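Local coordinates for protein ORF10 (Moritella marina, PDB 6RIW) that forms the ketosynthase and chain length factor didomain of a polyunsaturated fatty acid synthase, probably elongating acyl chains carried on acyl carrier protein, at residues A[468-473]-A[762-767]; A[744-749]-A[845-850]; A[665-670]-A[876-881]; A[577-582]-A[686-691]. All blocks are in the same frame, centred on the assembly; numbering follows the deposited sequence.

Contact 1. Residues A[468-473]-A[762-767]; sequences PLAIIG and YARIDA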
loop_
_atom_site.group_PDB
_atom_site.type_symbol
_atom_site.label_atom_id
_atom_site.label_comp_id
_atom_site.label_asym_id
_atom_site.label_seq_id
_atom_site.Cartn_x
_atom_site.Cartn_y
_atom_site.Cartn_z
ATOM N N PRO A 468 -1.780 2.049 27.673
ATOM C CA PRO A 468 -2.570 2.997 26.877
ATOM C C PRO A 468 -1.664 3.952 26.116
ATOM O O PRO A 468 -0.534 4.244 26.521
ATOM C CB PRO A 468 -3.410 3.743 27.925
ATOM C CG PRO A 468 -3.535 2.770 29.055
ATOM C CD PRO A 468 -2.231 2.003 29.076
ATOM N N LEU A 469 -2.171 4.427 24.990
ATOM C CA LEU A 469 -1.460 5.395 24.171
ATOM C C LEU A 469 -1.988 6.777 24.493
ATOM O O LEU A 469 -3.202 6.974 24.537
ATOM C CB LEU A 469 -1.673 5.096 22.687
ATOM C CG LEU A 469 -1.038 3.823 22.141
ATOM C CD1 LEU A 469 -1.647 3.528 20.780
ATOM C CD2 LEU A 469 0.461 4.026 22.023
ATOM N N ALA A 470 -1.096 7.741 24.670
ATOM C CA ALA A 470 -1.514 9.122 24.848
ATOM C C ALA A 470 -1.451 9.853 23.516
ATOM O O ALA A 470 -0.426 9.816 22.844
ATOM C CB ALA A 470 -0.620 9.824 25.875
ATOM N N ILE A 471 -2.533 10.534 23.142
ATOM C CA ILE A 471 -2.530 11.393 21.956
ATOM C C ILE A 471 -2.028 12.770 22.376
ATOM O O ILE A 471 -2.671 13.435 23.196
ATOM C CB ILE A 471 -3.936 11.501 21.335
ATOM C CG1 ILE A 471 -4.495 10.127 20.980
ATOM C CG2 ILE A 471 -3.908 12.450 20.125
ATOM C CD1 ILE A 471 -6.023 10.088 20.619
ATOM N N ILE A 472 -0.881 13.191 21.838
ATOM C CA ILE A 472 -0.229 14.431 22.257
ATOM C C ILE A 472 -0.094 15.444 21.131
ATOM O O ILE A 472 0.363 16.570 21.376
ATOM C CB ILE A 472 1.156 14.150 22.878
ATOM C CG1 ILE A 472 2.088 13.498 21.840
ATOM C CG2 ILE A 472 1.010 13.210 24.044
ATOM C CD1 ILE A 472 3.512 13.312 22.339
ATOM N N GLY A 473 -0.492 15.116 19.911
ATOM C CA GLY A 473 -0.391 16.080 18.847
ATOM C C GLY A 473 -1.400 15.673 17.796
ATOM O O GLY A 473 -1.581 14.466 17.606
ATOM N N TYR A 762 -4.209 15.165 24.800
ATOM C CA TYR A 762 -5.605 15.394 24.445
ATOM C C TYR A 762 -6.496 14.378 25.135
ATOM O O TYR A 762 -7.419 14.739 25.874
ATOM C CB TYR A 762 -5.801 15.316 22.928
ATOM C CG TYR A 762 -5.287 16.496 22.125
ATOM C CD1 TYR A 762 -6.077 17.619 21.928
ATOM C CD2 TYR A 762 -4.020 16.466 21.541
ATOM C CE1 TYR A 762 -5.631 18.694 21.167
ATOM C CE2 TYR A 762 -3.558 17.527 20.772
ATOM C CZ TYR A 762 -4.378 18.641 20.586
ATOM O OH TYR A 762 -3.910 19.690 19.849
ATOM N N ALA A 763 -6.226 13.091 24.898
ATOM C CA ALA A 763 -6.996 11.965 25.400
ATOM C C ALA A 763 -6.089 10.749 25.302
ATOM O O ALA A 763 -5.050 10.793 24.642
ATOM C CB ALA A 763 -8.289 11.757 24.580
ATOM N N ARG A 764 -6.462 9.679 25.991
ATOM C CA ARG A 764 -5.734 8.424 25.915
ATOM C C ARG A 764 -6.536 7.418 25.109
ATOM O O ARG A 764 -7.759 7.350 25.241
ATOM C CB ARG A 764 -5.465 7.859 27.308
ATOM C CG ARG A 764 -4.213 8.436 27.897
ATOM C CD ARG A 764 -3.939 7.935 29.304
ATOM N NE ARG A 764 -2.864 8.788 29.792
ATOM C CZ ARG A 764 -3.065 9.931 30.434
ATOM N NH1 ARG A 764 -2.024 10.660 30.809
ATOM N NH2 ARG A 764 -4.303 10.314 30.734
ATOM N N ILE A 765 -5.846 6.613 24.303
ATOM C CA ILE A 765 -6.449 5.416 23.722
ATOM C C ILE A 765 -6.207 4.273 24.708
ATOM O O ILE A 765 -5.093 3.753 24.830
ATOM C CB ILE A 765 -5.891 5.090 22.334
ATOM C CG1 ILE A 765 -6.001 6.309 21.419
ATOM C CG2 ILE A 765 -6.683 3.923 21.754
ATOM C CD1 ILE A 765 -5.400 6.110 19.988
ATOM N N ASP A 766 -7.264 3.869 25.413
ATOM C CA ASP A 766 -7.107 2.840 26.436
ATOM C C ASP A 766 -7.132 1.435 25.848
ATOM O O ASP A 766 -6.567 0.511 26.441
ATOM C CB ASP A 766 -8.202 2.973 27.493
ATOM C CG ASP A 766 -7.927 4.102 28.477
ATOM O OD1 ASP A 766 -6.745 4.466 28.667
ATOM O OD2 ASP A 766 -8.899 4.632 29.059
ATOM N N ALA A 767 -7.778 1.243 24.698
ATOM C CA ALA A 767 -7.848 -0.089 24.133
ATOM C C ALA A 767 -8.254 0.006 22.674
ATOM O O ALA A 767 -9.046 0.872 22.303
ATOM C CB ALA A 767 -8.864 -0.963 24.884
#

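Contact 2. Residues A[744-749]-A[845-850]; sequences GAAAIV and SIIKTA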
loop_
_atom_site.group_PDB
_atom_site.type_symbol
_atom_site.label_atom_id
_atom_site.label_comp_id
_atom_site.label_asym_id
_atom_site.label_seq_id
_atom_site.Cartn_x
_atom_site.Cartn_y
_atom_site.Cartn_z
ATOM N N GLY A 744 -10.305 14.045 2.843
ATOM C CA GLY A 744 -9.331 14.826 3.573
ATOM C C GLY A 744 -8.220 13.962 4.144
ATOM O O GLY A 744 -7.951 12.864 3.671
ATOM N N ALA A 745 -7.554 14.519 5.150
ATOM C CA ALA A 745 -6.347 13.933 5.713
ATOM C C ALA A 745 -6.243 14.405 7.155
ATOM O O ALA A 745 -6.741 15.478 7.496
ATOM C CB ALA A 745 -5.090 14.334 4.912
ATOM N N ALA A 746 -5.617 13.590 7.999
ATOM C CA ALA A 746 -5.432 14.010 9.383
ATOM C C ALA A 746 -4.311 13.181 9.984
ATOM O O ALA A 746 -3.911 12.148 9.425
ATOM C CB ALA A 746 -6.744 13.866 10.189
ATOM N N ALA A 747 -3.790 13.642 11.129
ATOM C CA ALA A 747 -2.667 12.948 11.735
ATOM C C ALA A 747 -2.699 13.143 13.239
ATOM O O ALA A 747 -3.249 14.136 13.743
ATOM C CB ALA A 747 -1.308 13.430 11.172
ATOM N N ILE A 748 -2.147 12.152 13.954
ATOM C CA ILE A 748 -1.984 12.219 15.401
ATOM C C ILE A 748 -0.584 11.733 15.741
ATOM O O ILE A 748 0.053 11.001 14.982
ATOM C CB ILE A 748 -3.035 11.381 16.176
ATOM C CG1 ILE A 748 -2.933 9.893 15.844
ATOM C CG2 ILE A 748 -4.440 11.937 15.967
ATOM C CD1 ILE A 748 -3.891 9.014 16.715
ATOM N N VAL A 749 -0.099 12.174 16.895
ATOM C CA VAL A 749 1.151 11.699 17.470
ATOM C C VAL A 749 0.786 10.967 18.745
ATOM O O VAL A 749 0.033 11.503 19.565
ATOM C CB VAL A 749 2.123 12.853 17.773
ATOM C CG1 VAL A 749 3.358 12.312 18.494
ATOM C CG2 VAL A 749 2.497 13.630 16.505
ATOM N N SER A 845 -12.866 9.871 13.255
ATOM C CA SER A 845 -13.555 9.484 14.492
ATOM C C SER A 845 -12.671 9.676 15.716
ATOM O O SER A 845 -13.147 10.120 16.771
ATOM C CB SER A 845 -13.989 8.024 14.425
ATOM O OG SER A 845 -14.854 7.801 13.335
ATOM N N ILE A 846 -11.403 9.273 15.619
ATOM C CA ILE A 846 -10.494 9.413 16.761
ATOM C C ILE A 846 -10.308 10.881 17.107
ATOM O O ILE A 846 -10.348 11.273 18.285
ATOM C CB ILE A 846 -9.151 8.724 16.461
ATOM C CG1 ILE A 846 -9.311 7.202 16.577
ATOM C CG2 ILE A 846 -8.049 9.238 17.431
ATOM C CD1 ILE A 846 -8.058 6.392 16.130
ATOM N N ILE A 847 -10.129 11.730 16.095
ATOM C CA ILE A 847 -9.843 13.135 16.382
ATOM C C ILE A 847 -11.075 13.851 16.942
ATOM O O ILE A 847 -10.960 14.633 17.902
ATOM C CB ILE A 847 -9.289 13.834 15.132
ATOM C CG1 ILE A 847 -7.872 13.291 14.875
ATOM C CG2 ILE A 847 -9.284 15.388 15.318
ATOM C CD1 ILE A 847 -7.165 13.955 13.704
ATOM N N LYS A 848 -12.267 13.607 16.368
ATOM C CA LYS A 848 -13.489 14.129 16.986
ATOM C C LYS A 848 -13.562 13.736 18.462
ATOM O O LYS A 848 -13.836 14.573 19.337
ATOM C CB LYS A 848 -14.741 13.609 16.274
ATOM C CG LYS A 848 -16.031 13.907 17.070
ATOM C CD LYS A 848 -17.290 13.295 16.440
ATOM C CE LYS A 848 -18.491 13.310 17.399
ATOM N NZ LYS A 848 -19.677 12.623 16.810
ATOM N N THR A 849 -13.359 12.449 18.734
ATOM C CA THR A 849 -13.493 11.923 20.090
ATOM C C THR A 849 -12.429 12.507 21.009
ATOM O O THR A 849 -12.727 12.914 22.143
ATOM C CB THR A 849 -13.405 10.401 20.055
ATOM O OG1 THR A 849 -14.455 9.873 19.232
ATOM C CG2 THR A 849 -13.508 9.797 21.456
ATOM N N ALA A 850 -11.180 12.576 20.533
ATOM C CA ALA A 850 -10.120 13.168 21.352
ATOM C C ALA A 850 -10.384 14.643 21.647
ATOM O O ALA A 850 -10.122 15.107 22.762
ATOM C CB ALA A 850 -8.766 12.999 20.668
#

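Contact 3. Residues A[665-670]-A[876-881]; sequences EENSVY and SCAHLI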
loop_
_atom_site.group_PDB
_atom_site.type_symbol
_atom_site.label_atom_id
_atom_site.label_comp_id
_atom_site.label_asym_id
_atom_site.label_seq_id
_atom_site.Cartn_x
_atom_site.Cartn_y
_atom_site.Cartn_z
ATOM N N GLU A 665 -8.450 -1.082 4.489
ATOM C CA GLU A 665 -9.760 -0.531 4.073
ATOM C C GLU A 665 -10.218 0.466 5.149
ATOM O O GLU A 665 -9.402 1.259 5.652
ATOM C CB GLU A 665 -10.730 -1.681 3.790
ATOM C CG GLU A 665 -10.251 -2.640 2.673
ATOM C CD GLU A 665 -9.905 -1.910 1.383
ATOM O OE1 GLU A 665 -10.628 -0.936 1.038
ATOM O OE2 GLU A 665 -8.896 -2.278 0.721
ATOM N N GLU A 666 -11.505 0.485 5.518
ATOM C CA GLU A 666 -11.953 1.494 6.477
ATOM C C GLU A 666 -11.254 1.344 7.822
ATOM O O GLU A 666 -11.124 2.325 8.560
ATOM C CB GLU A 666 -13.476 1.418 6.675
ATOM C CG GLU A 666 -14.276 1.888 5.452
ATOM C CD GLU A 666 -14.675 0.728 4.524
ATOM O OE1 GLU A 666 -13.869 -0.220 4.344
ATOM O OE2 GLU A 666 -15.794 0.772 3.951
ATOM N N ASN A 667 -10.794 0.135 8.165
ATOM C CA ASN A 667 -10.096 -0.079 9.429
ATOM C C ASN A 667 -8.594 0.215 9.355
ATOM O O ASN A 667 -7.854 -0.136 10.281
ATOM C CB ASN A 667 -10.356 -1.505 9.928
ATOM C CG ASN A 667 -11.734 -1.636 10.586
ATOM O OD1 ASN A 667 -12.190 -0.723 11.273
ATOM N ND2 ASN A 667 -12.422 -2.737 10.321
ATOM N N SER A 668 -8.129 0.891 8.305
ATOM C CA SER A 668 -6.700 1.179 8.184
ATOM C C SER A 668 -6.140 1.888 9.423
ATOM O O SER A 668 -5.086 1.509 9.945
ATOM C CB SER A 668 -6.450 2.043 6.947
ATOM O OG SER A 668 -6.740 1.346 5.742
ATOM N N VAL A 669 -6.813 2.946 9.883
ATOM C CA VAL A 669 -6.287 3.719 11.011
ATOM C C VAL A 669 -6.285 2.892 12.291
ATOM O O VAL A 669 -5.342 2.968 13.089
ATOM C CB VAL A 669 -7.084 5.023 11.194
ATOM C CG1 VAL A 669 -6.699 5.700 12.543
ATOM C CG2 VAL A 669 -6.814 5.991 10.036
ATOM N N TYR A 670 -7.333 2.095 12.524
ATOM C CA TYR A 670 -7.359 1.292 13.746
ATOM C C TYR A 670 -6.292 0.196 13.727
ATOM O O TYR A 670 -5.715 -0.116 14.774
ATOM C CB TYR A 670 -8.775 0.718 13.953
ATOM C CG TYR A 670 -9.859 1.791 14.005
ATOM C CD1 TYR A 670 -9.606 3.035 14.561
ATOM C CD2 TYR A 670 -11.130 1.563 13.477
ATOM C CE1 TYR A 670 -10.590 4.034 14.607
ATOM C CE2 TYR A 670 -12.122 2.559 13.520
ATOM C CZ TYR A 670 -11.843 3.778 14.089
ATOM O OH TYR A 670 -12.830 4.753 14.126
ATOM N N SER A 876 -13.762 -7.009 9.356
ATOM C CA SER A 876 -13.535 -7.158 10.786
ATOM C C SER A 876 -14.137 -5.960 11.499
ATOM O O SER A 876 -14.343 -4.885 10.917
ATOM C CB SER A 876 -12.042 -7.325 11.120
ATOM O OG SER A 876 -11.326 -6.165 10.778
ATOM N N CYS A 877 -14.494 -6.175 12.750
ATOM C CA CYS A 877 -15.004 -5.106 13.582
ATOM C C CYS A 877 -13.875 -4.625 14.484
ATOM O O CYS A 877 -13.198 -5.439 15.120
ATOM C CB CYS A 877 -16.187 -5.584 14.418
ATOM S SG CYS A 877 -16.712 -4.282 15.545
ATOM N N ALA A 878 -13.660 -3.320 14.514
ATOM C CA ALA A 878 -12.745 -2.685 15.444
ATOM C C ALA A 878 -13.559 -1.967 16.511
ATOM O O ALA A 878 -14.613 -1.390 16.219
ATOM C CB ALA A 878 -11.814 -1.688 14.729
ATOM N N HIS A 879 -13.085 -2.019 17.750
ATOM C CA HIS A 879 -13.717 -1.268 18.830
ATOM C C HIS A 879 -12.640 -0.631 19.696
ATOM O O HIS A 879 -11.682 -1.307 20.094
ATOM C CB HIS A 879 -14.620 -2.178 19.674
ATOM C CG HIS A 879 -15.807 -1.477 20.273
ATOM N ND1 HIS A 879 -16.959 -1.199 19.560
ATOM C CD2 HIS A 879 -16.023 -1.021 21.532
ATOM C CE1 HIS A 879 -17.824 -0.588 20.355
ATOM N NE2 HIS A 879 -17.282 -0.472 21.559
ATOM N N LEU A 880 -12.792 0.662 19.977
ATOM C CA LEU A 880 -11.791 1.404 20.734
ATOM C C LEU A 880 -12.445 2.065 21.933
ATOM O O LEU A 880 -13.608 2.474 21.872
ATOM C CB LEU A 880 -11.125 2.503 19.900
ATOM C CG LEU A 880 -10.280 2.071 18.713
ATOM C CD1 LEU A 880 -11.164 1.813 17.513
ATOM C CD2 LEU A 880 -9.267 3.181 18.382
ATOM N N ILE A 881 -11.676 2.201 23.006
ATOM C CA ILE A 881 -12.084 2.996 24.166
ATOM C C ILE A 881 -11.073 4.119 24.330
ATOM O O ILE A 881 -9.873 3.858 24.451
ATOM C CB ILE A 881 -12.146 2.157 25.456
ATOM C CG1 ILE A 881 -13.110 0.971 25.319
ATOM C CG2 ILE A 881 -12.496 3.065 26.627
ATOM C CD1 ILE A 881 -14.588 1.387 25.054
#

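Contact 4. Residues A[577-582]-A[686-691]; sequences AVLVAM and EAVIIA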
loop_
_atom_site.group_PDB
_atom_site.type_symbol
_atom_site.label_atom_id
_atom_site.label_comp_id
_atom_site.label_asym_id
_atom_site.label_seq_id
_atom_site.Cartn_x
_atom_site.Cartn_y
_atom_site.Cartn_z
ATOM N N ALA A 577 8.655 6.567 14.403
ATOM C CA ALA A 577 8.017 5.865 13.291
ATOM C C ALA A 577 6.889 6.694 12.673
ATOM O O ALA A 577 6.238 7.501 13.341
ATOM C CB ALA A 577 7.470 4.513 13.751
ATOM N N VAL A 578 6.668 6.494 11.375
ATOM C CA VAL A 578 5.603 7.180 10.644
ATOM C C VAL A 578 4.755 6.109 9.966
ATOM O O VAL A 578 5.268 5.353 9.129
ATOM C CB VAL A 578 6.158 8.172 9.608
ATOM C CG1 VAL A 578 5.024 8.909 8.896
ATOM C CG2 VAL A 578 7.095 9.221 10.268
ATOM N N LEU A 579 3.484 6.005 10.353
ATOM C CA LEU A 579 2.565 5.050 9.754
ATOM C C LEU A 579 1.501 5.836 9.011
ATOM O O LEU A 579 0.891 6.741 9.588
ATOM C CB LEU A 579 1.907 4.162 10.823
ATOM C CG LEU A 579 2.842 3.484 11.830
ATOM C CD1 LEU A 579 2.005 2.694 12.803
ATOM C CD2 LEU A 579 3.835 2.553 11.119
ATOM N N VAL A 580 1.290 5.530 7.732
ATOM C CA VAL A 580 0.280 6.257 6.963
ATOM C C VAL A 580 -0.840 5.285 6.599
ATOM O O VAL A 580 -0.640 4.366 5.797
ATOM C CB VAL A 580 0.878 6.909 5.711
ATOM C CG1 VAL A 580 -0.209 7.641 4.922
ATOM C CG2 VAL A 580 2.008 7.881 6.106
ATOM N N ALA A 581 -2.021 5.509 7.164
ATOM C CA ALA A 581 -3.217 4.769 6.791
ATOM C C ALA A 581 -3.754 5.299 5.471
ATOM O O ALA A 581 -4.007 6.498 5.335
ATOM C CB ALA A 581 -4.277 4.896 7.888
ATOM N N MET A 582 -3.903 4.422 4.485
ATOM C CA MET A 582 -4.319 4.890 3.171
ATOM C C MET A 582 -4.758 3.686 2.359
ATOM O O MET A 582 -4.552 2.537 2.754
ATOM C CB MET A 582 -3.182 5.653 2.471
ATOM C CG MET A 582 -1.853 4.857 2.416
ATOM S SD MET A 582 -1.803 3.590 1.098
ATOM C CE MET A 582 -1.337 4.634 -0.320
ATOM N N GLU A 686 10.511 6.119 20.080
ATOM C CA GLU A 686 10.098 7.096 21.090
ATOM C C GLU A 686 8.689 7.639 20.869
ATOM O O GLU A 686 8.019 8.039 21.835
ATOM C CB GLU A 686 11.069 8.283 21.088
ATOM C CG GLU A 686 12.501 7.916 21.411
ATOM C CD GLU A 686 13.494 9.004 20.995
ATOM O OE1 GLU A 686 13.145 10.207 21.108
ATOM O OE2 GLU A 686 14.620 8.647 20.552
ATOM N N ALA A 687 8.244 7.718 19.618
ATOM C CA ALA A 687 6.903 8.211 19.301
ATOM C C ALA A 687 6.507 7.625 17.960
ATOM O O ALA A 687 7.359 7.158 17.197
ATOM C CB ALA A 687 6.825 9.742 19.231
ATOM N N VAL A 688 5.206 7.668 17.672
ATOM C CA VAL A 688 4.688 7.207 16.387
ATOM C C VAL A 688 3.739 8.265 15.854
ATOM O O VAL A 688 2.834 8.712 16.572
ATOM C CB VAL A 688 3.966 5.849 16.504
ATOM C CG1 VAL A 688 3.318 5.463 15.163
ATOM C CG2 VAL A 688 4.920 4.754 16.990
ATOM N N ILE A 689 3.986 8.711 14.627
ATOM C CA ILE A 689 3.044 9.565 13.915
ATOM C C ILE A 689 2.116 8.632 13.166
ATOM O O ILE A 689 2.583 7.783 12.396
ATOM C CB ILE A 689 3.764 10.502 12.935
ATOM C CG1 ILE A 689 4.758 11.398 13.672
ATOM C CG2 ILE A 689 2.751 11.323 12.158
ATOM C CD1 ILE A 689 5.454 12.408 12.776
ATOM N N ILE A 690 0.809 8.764 13.384
ATOM C CA ILE A 690 -0.162 8.038 12.563
ATOM C C ILE A 690 -0.880 9.069 11.709
ATOM O O ILE A 690 -1.622 9.899 12.235
ATOM C CB ILE A 690 -1.164 7.232 13.390
ATOM C CG1 ILE A 690 -0.414 6.266 14.322
ATOM C CG2 ILE A 690 -2.104 6.467 12.412
ATOM C CD1 ILE A 690 -1.337 5.447 15.226
ATOM N N ALA A 691 -0.638 9.042 10.405
ATOM C CA ALA A 691 -1.322 9.947 9.493
ATOM C C ALA A 691 -2.291 9.141 8.640
ATOM O O ALA A 691 -2.203 7.908 8.529
ATOM C CB ALA A 691 -0.325 10.717 8.612
#

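Contact 1. Residues A[468-473]-A[762-767]
Y762 lays one edge of its ring along I471 and G473, at one end of an antiparallel strand pair in the chain length factor, the second ketosynthase-like domain. I471 O and G473 N lie in the plane of that ring, and Y762 CE2 stops 4.0 Å from G473 CA. The ring takes this place with CG anti to its own carbonyl carbon (chi1 -74°); the ring stacks with that of H889, and its hydroxyl bonds D567. A phenylalanine in its place would probably leave D567 without that hydroxyl partner. Further along, I471 CD1 meets I765 CG1 at 3.9 Å, the two branched chains crossing at a slant, while L469 CB faces I765 CB at 4.2 Å. Helices 668-682 and 841-854 cover this oily face. On the reverse face R764 runs extended from CG to NE; its CG passes 4.1 Å from A470 CA, and its NE goes on to bond S753. At the other end D766 OD1 touches P468 CB at 3.5 Å, with OD2 held by S883. The backbones are joined by four bonds: L469 and I765 exchange a pair, I471 N gives to A763 O, and Y762 N gives to I471 O at 2.8 Å. Polar ends thus find partners beyond the pair, so between the strands the backbone supplies the directional bonds and the isoleucines the apolar packing.

Contact 2. Residues A[744-749]-A[845-850]
In the alpha-beta-alpha-beta-alpha sandwich of the thiolase fold, I846 and I847 of helix 841-854, one of the helices buried between the two sheets, pack on A746 and I748 of strand 741-752. The helix crosses the strand at 58°, with the two axes 9.5 Å apart at their closest, and apolar side chains fill the interval. I847 does most of the touching. Its CG1 stands anti to the carbonyl carbon (chi1 -70°) and the chain runs straight on from there, which brings CD1 to 3.5 Å from A746 CB, a close methyl-to-methyl approach. The same CD1 lies 3.9 Å from A747 O. I748 slides past I847 in the opposite direction, its CG2 reaching I847 CG1 at 3.8 Å. The other branch of I748 extends to a second side chain of the helix, with CD1 at 4.2 Å from I846 CG2. A747 points to the reverse side of the strand, where helix 552-567 covers it through V560 and A564. Away from the strand, T849 packs on I866 and I868 of strand 865-870, and K848 forms a salt bridge with E801, so the helix is gripped from several sides. Within its turn S845 O accepts twice, from T849 N at 3.1 Å and from T849 OG1 at 2.8 Å, the two donors arriving from opposite faces of the carbonyl plane.

Contact 3. Residues A[665-670]-A[876-881]
This is a buried packing of a helix start against a strand: N667 and Y670, at the beginning of the central helix 668-682, lie against S876, A878 and L880 of strand 876-884. The Y670 ring carries its apolar part. L880 CD1 sits over the centre of one face of the Y670 ring, 3.6 Å from the centroid and only 14° off the normal, a CH-pi contact. A878 CB comes in obliquely and touches Y670 CD2 at 3.6 Å. CG stands anti to the carbonyl carbon (chi1 -57°), which sets the ring against A878 and L880, and S845 and I846 of helix 841-854 and I868 of strand 865-870 pack against it as well. An alanine here would be likely to open a gap between helix and strand and strip L880 CD1 of the face it rests on. N667 adds a polar touch: its ND2 reaches S876 O at 2.9 Å, though the bond is bent to 122° and weak, and the stronger partner of the amide is D874, which also holds S876 OG. The OD1 of N667 lies 3.6 Å from A878 CB. At the first residue of the helix, S668 OG bonds back to E665 O at 2.7 Å, in the carbonyl plane, and S668 N uses the same oxygen. In ketosynthases with the thiolase fold, the turn into this helix carries the nucleophilic cysteine; here E666 probably takes that position, consistent with a chain length factor.

Contact 4. Residues A[577-582]-A[686-691]
Strands 576-581 and 687-694 run parallel, with axes 4.7 Å apart and 19° between their directions, as neighbours in a sheet of the thiolase fold. A577 bonds through its N and O to A687 and I689, the residues flanking V688, and L579 does the same with I689 and A691 around I690, the regular parallel pattern. The bond from L579 N to I689 O is nearly straight, 177° at the hydrogen, and 2.9 Å long. On the face shared by A577, L579, V688 and I690, V688 works as a fork. With CG1 anti to the backbone N (chi1 175°), this methyl lies 3.9 Å from L579 CD1, while CG2 turns back to A577 CB at 4.1 Å. The leucine crosses the valine at a slant, so each branch of V688 meets a different residue of the other strand. This face looks onto helix 668-682, with F680 against V688 and C672 against I690. The reverse face holds V578, V580, I689 and A691. There the contacts are looser: V578 CG2 stands 4.4 Å from I689 CD1, and V580 CG2 is equally far from A691 CB. Helices 642-653 and 552-567 cover it, I649 and S650 lying on V578 and M557 on both V580 and A691. The strands are thus sandwiched between helices on both faces, with small and branched residues throughout. At the last pairing A691 O accepts from A581 N at 2.8 Å, while A581 CB lies 3.7 Å from the same oxygen.

From the N terminus of the second domain, 468-473 opens contact 1, whose loop closes at 762-767 and encloses the whole of contact 4 (577-582 with 686-691). Contact 3 opens at 665-670, before contact 4 closes, so these two cross; it closes last, at 876-881, and wholly encloses contact 2 (744-749 with 845-850). Contact 1 crosses both contacts 2 and 3, whereas contacts 4 and 2 follow in series. Strand pairing joins them further: 472-473 pairs with V749, I748 with I690, and 766-767 with I881. Y670 and I846 pack together, bringing contacts 2 and 3 into one core where the central helices meet strands of both halves of the fold.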